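Local atomic coordinates of peptidoglycan glycosyltransferase (Eggerthella lenta, PDB entry 4MNR), a protein that is probably a penicillin-binding protein with a transpeptidase-family domain of the beta-lactamase-like fold. Residues Ala284-Leu287 with Gln288-Pro291; Leu294-Ala297 with Ala298-Glu301. All coordinates share one frame; numbering follows the deposited sequence.

Contact 1 (Ala284-Leu287 with Gln288-Pro291)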
loop_
_atom_site.group_PDB
_atom_site.type_symbol
_atom_site.label_atom_id
_atom_site.label_comp_id
_atom_site.label_asym_id
_atom_site.label_seq_id
_atom_site.Cartn_x
_atom_site.Cartn_y
_atom_site.Cartn_z
ATOM N N ALA A 284 4.120 -4.483 22.864
ATOM C CA ALA A 284 3.715 -5.772 23.409
ATOM C C ALA A 284 3.165 -5.585 24.818
ATOM O O ALA A 284 2.233 -6.279 25.220
ATOM C CB ALA A 284 4.881 -6.747 23.411
ATOM N N GLU A 285 3.736 -4.631 25.556
ATOM C CA GLU A 285 3.279 -4.324 26.908
ATOM C C GLU A 285 1.811 -3.898 26.948
ATOM O O GLU A 285 1.047 -4.376 27.785
ATOM C CB GLU A 285 4.155 -3.243 27.547
ATOM C CG GLU A 285 5.495 -3.744 28.073
ATOM C CD GLU A 285 6.332 -2.634 28.697
ATOM O OE1 GLU A 285 5.909 -1.458 28.639
ATOM O OE2 GLU A 285 7.414 -2.938 29.248
ATOM N N ASP A 286 1.416 -3.007 26.040
ATOM C CA ASP A 286 0.016 -2.590 25.954
ATOM C C ASP A 286 -0.923 -3.711 25.495
ATOM O O ASP A 286 -2.027 -3.848 26.014
ATOM C CB ASP A 286 -0.145 -1.343 25.069
ATOM C CG ASP A 286 0.177 -0.052 25.812
ATOM O OD1 ASP A 286 0.013 -0.020 27.051
ATOM O OD2 ASP A 286 0.583 0.935 25.162
ATOM N N LEU A 287 -0.503 -4.510 24.519
ATOM C CA LEU A 287 -1.359 -5.593 24.052
ATOM C C LEU A 287 -1.536 -6.688 25.087
ATOM O O LEU A 287 -2.572 -7.357 25.123
ATOM C CB LEU A 287 -0.812 -6.202 22.762
ATOM C CG LEU A 287 -1.059 -5.378 21.508
ATOM C CD1 LEU A 287 -0.641 -6.151 20.255
ATOM C CD2 LEU A 287 -2.527 -5.006 21.452
ATOM N N GLN A 288 -0.506 -6.899 25.895
ATOM C CA GLN A 288 -0.566 -7.880 26.977
ATOM C C GLN A 288 -1.688 -7.552 27.949
ATOM O O GLN A 288 -2.323 -8.447 28.506
ATOM C CB GLN A 288 0.772 -7.945 27.716
ATOM C CG GLN A 288 1.691 -9.014 27.163
ATOM C CD GLN A 288 3.138 -8.810 27.563
ATOM O OE1 GLN A 288 4.052 -9.201 26.836
ATOM N NE2 GLN A 288 3.356 -8.194 28.723
ATOM N N LYS A 289 -1.939 -6.262 28.126
ATOM C CA LYS A 289 -2.943 -5.795 29.075
ATOM C C LYS A 289 -4.383 -5.999 28.609
ATOM O O LYS A 289 -5.307 -5.996 29.426
ATOM C CB LYS A 289 -2.721 -4.317 29.386
ATOM C CG LYS A 289 -1.423 -4.039 30.122
ATOM C CD LYS A 289 -1.192 -2.544 30.274
ATOM C CE LYS A 289 0.058 -2.264 31.092
ATOM N NZ LYS A 289 0.194 -0.817 31.401
ATOM N N SER A 290 -4.578 -6.152 27.305
ATOM C CA SER A 290 -5.923 -6.301 26.754
ATOM C C SER A 290 -5.985 -7.381 25.688
ATOM O O SER A 290 -5.652 -7.118 24.528
ATOM C CB SER A 290 -6.404 -4.977 26.148
ATOM O OG SER A 290 -7.689 -5.123 25.558
ATOM N N PRO A 291 -6.421 -8.597 26.069
ATOM C CA PRO A 291 -6.644 -9.686 25.108
ATOM C C PRO A 291 -7.589 -9.272 23.995
ATOM O O PRO A 291 -7.451 -9.738 22.869
ATOM C CB PRO A 291 -7.300 -10.776 25.963
ATOM C CG PRO A 291 -6.747 -10.546 27.320
ATOM C CD PRO A 291 -6.583 -9.053 27.461
HETATM O O HOH W 1 -3.185 -9.963 26.164
#

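Contact 2 (Leu294-Ala297 with Ala298-Glu301)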
loop_
_atom_site.group_PDB
_atom_site.type_symbol
_atom_site.label_atom_id
_atom_site.label_comp_id
_atom_site.label_asym_id
_atom_site.label_seq_id
_atom_site.Cartn_x
_atom_site.Cartn_y
_atom_site.Cartn_z
ATOM N N LEU A 294 -5.610 -7.295 21.582
ATOM C CA LEU A 294 -4.698 -8.227 20.910
ATOM C C LEU A 294 -5.423 -9.031 19.835
ATOM O O LEU A 294 -4.943 -9.179 18.702
ATOM C CB LEU A 294 -4.066 -9.163 21.948
ATOM C CG LEU A 294 -3.265 -10.355 21.400
ATOM C CD1 LEU A 294 -2.120 -9.908 20.493
ATOM C CD2 LEU A 294 -2.716 -11.179 22.559
ATOM N N ALA A 295 -6.597 -9.533 20.189
ATOM C CA ALA A 295 -7.396 -10.319 19.257
ATOM C C ALA A 295 -7.770 -9.500 18.025
ATOM O O ALA A 295 -7.618 -9.959 16.895
ATOM C CB ALA A 295 -8.652 -10.830 19.954
ATOM N N TRP A 296 -8.249 -8.278 18.241
ATOM C CA TRP A 296 -8.596 -7.426 17.108
ATOM C C TRP A 296 -7.385 -7.002 16.275
ATOM O O TRP A 296 -7.473 -6.899 15.053
ATOM C CB TRP A 296 -9.376 -6.198 17.585
ATOM C CG TRP A 296 -10.863 -6.446 17.670
ATOM C CD1 TRP A 296 -11.648 -6.392 18.783
ATOM C CD2 TRP A 296 -11.733 -6.780 16.584
ATOM N NE1 TRP A 296 -12.959 -6.661 18.458
ATOM C CE2 TRP A 296 -13.033 -6.911 17.113
ATOM C CE3 TRP A 296 -11.536 -6.992 15.217
ATOM C CZ2 TRP A 296 -14.131 -7.235 16.318
ATOM C CZ3 TRP A 296 -12.631 -7.319 14.428
ATOM C CH2 TRP A 296 -13.909 -7.437 14.986
ATOM N N ALA A 297 -6.254 -6.757 16.923
ATOM C CA ALA A 297 -5.048 -6.402 16.172
ATOM C C ALA A 297 -4.657 -7.536 15.232
ATOM O O ALA A 297 -4.228 -7.300 14.095
ATOM C CB ALA A 297 -3.890 -6.075 17.119
ATOM N N ALA A 298 -4.806 -8.772 15.703
ATOM C CA ALA A 298 -4.473 -9.928 14.865
ATOM C C ALA A 298 -5.369 -9.984 13.641
ATOM O O ALA A 298 -4.980 -10.517 12.593
ATOM C CB ALA A 298 -4.574 -11.226 15.663
ATOM N N ALA A 299 -6.565 -9.418 13.763
ATOM C CA ALA A 299 -7.503 -9.371 12.647
ATOM C C ALA A 299 -7.401 -8.068 11.869
ATOM O O ALA A 299 -8.210 -7.803 10.974
ATOM C CB ALA A 299 -8.922 -9.558 13.145
ATOM N N GLY A 300 -6.423 -7.242 12.209
ATOM C CA GLY A 300 -6.190 -6.032 11.444
ATOM C C GLY A 300 -6.922 -4.771 11.882
ATOM O O GLY A 300 -6.873 -3.762 11.172
ATOM N N GLU A 301 -7.605 -4.802 13.031
ATOM C CA GLU A 301 -8.329 -3.624 13.488
ATOM C C GLU A 301 -7.636 -2.962 14.678
ATOM O O GLU A 301 -7.377 -3.612 15.692
ATOM C CB GLU A 301 -9.771 -3.982 13.866
ATOM C CG GLU A 301 -10.651 -4.339 12.662
ATOM C CD GLU A 301 -10.974 -3.141 11.774
ATOM O OE1 GLU A 301 -10.638 -1.990 12.137
ATOM O OE2 GLU A 301 -11.578 -3.357 10.708
#

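Contact 1 (Ala284-Leu287 with Gln288-Pro291)
Gln-288 N donates to Ala-284 O at 2.9 Å, the one regular i to i+4 backbone bond between 284-287 and 288-291. After it the spacing shortens to i to i+3: Lys-289 N reaches Asp-286 O through a weak, bent bond, and Ser-290 N reaches Leu-287 O at 3.2 Å. A water helps here, giving one hydrogen bond to Leu-287 O and another to Gln-288 O, so that Leu-287 O takes two donors.

This is the end of the short helix 284-289 and its junction with helix 291-298 in the transpeptidase-family domain. Ser-290 is the N-cap of the second helix, its OG hydrogen-bonded to Glu-293 N, three residues on, and Pro-291 starts that helix.

Among the charged groups, Asp-286 OD1 and Lys-289 NZ lie 4.4 Å apart, too far for a salt bridge, though the attraction may still bias the lysine. Asp-286 has its firmer partner elsewhere, since OD2 is hydrogen-bonded to Ser-313 OG. Lys-289 puts CG beside its own backbone N (chi1 -66°); this torsion, with the extended chain beyond, carries the methylenes past Glu-285 O, with CG 3.4 Å from that oxygen.

The aliphatic stem of Gln-288 likewise lies against a backbone oxygen, its CB 3.3 Å from Ala-284 O. The apolar packing belongs to buried Leu-287, which rests on Ala-254 and Val-258 of helix 242-263.

Contact 2 (Leu294-Ala297 with Ala298-Glu301)
Trp-296 O accepts Glu-301 N at 2.9 Å and Ala-297 O accepts Gly-300 N, the crossed pair of a Schellman motif that ends helix 291-298. Gly-300 is its C-prime residue: phi is +90°, and a side chain here would collide with the carbonyl oxygen of Ala-299, which is why glycine suits the position. One turn earlier the helix is still regular, with Ala-298 N on Leu-294 O at 154°. Ala-299 N, by contrast, divides itself between Ala-295 O and Trp-296 O, and both bonds are weak.

The reversal brings Glu-301 back beside Trp-296. The two side chains run side by side in the same direction, with Glu-301 CB 3.7 Å from Trp-296 CE3 and Glu-301 CG 4.0 Å from Trp-296 CZ3. They meet through methylenes and the six-membered ring of the indole, and the carboxylate plane is turned 80° from the ring plane. The glutamate chain bends beyond CB, and its OE2 accepts from Glu-405 N. Ala-299 CB adds a looser contact, 4.2 Å from Trp-296 CE3. The indole is also held by NE1 on Thr-219 O and by an edge-to-face stack with Trp-292, while Ala-297 packs on Leu-257 of helix 242-263.

The chemistry thus splits in two: backbone bonds close the helix end and turn the chain, while apolar contact sets the glutamate stem against the indole. Trp-296 NE1 and Glu-301 OE2 are each bonded to the backbone of a different strand (218-221 and 398-406), and these bonds probably limit the rotation of both side chains.

Contact 1 and contact 2 follow each other along the chain, their centres 12 Å apart. Contact 1 belongs to the surface, its centre about 27 Å from the centre of the chain, whereas contact 2 is buried, its centre about 19 Å from that point. They share helix 291-298: the first leads into its start, the second closes its end. Leu-287 CD2 joins them by packing 3.8 Å from Leu-294 N, and both contacts lean on helix 242-263. Their chemistry follows their depth. Around 284-291 a water and loosely associated charges accompany the helix end, while 294-301 combines a glycine-closed turn with alanines and an indole.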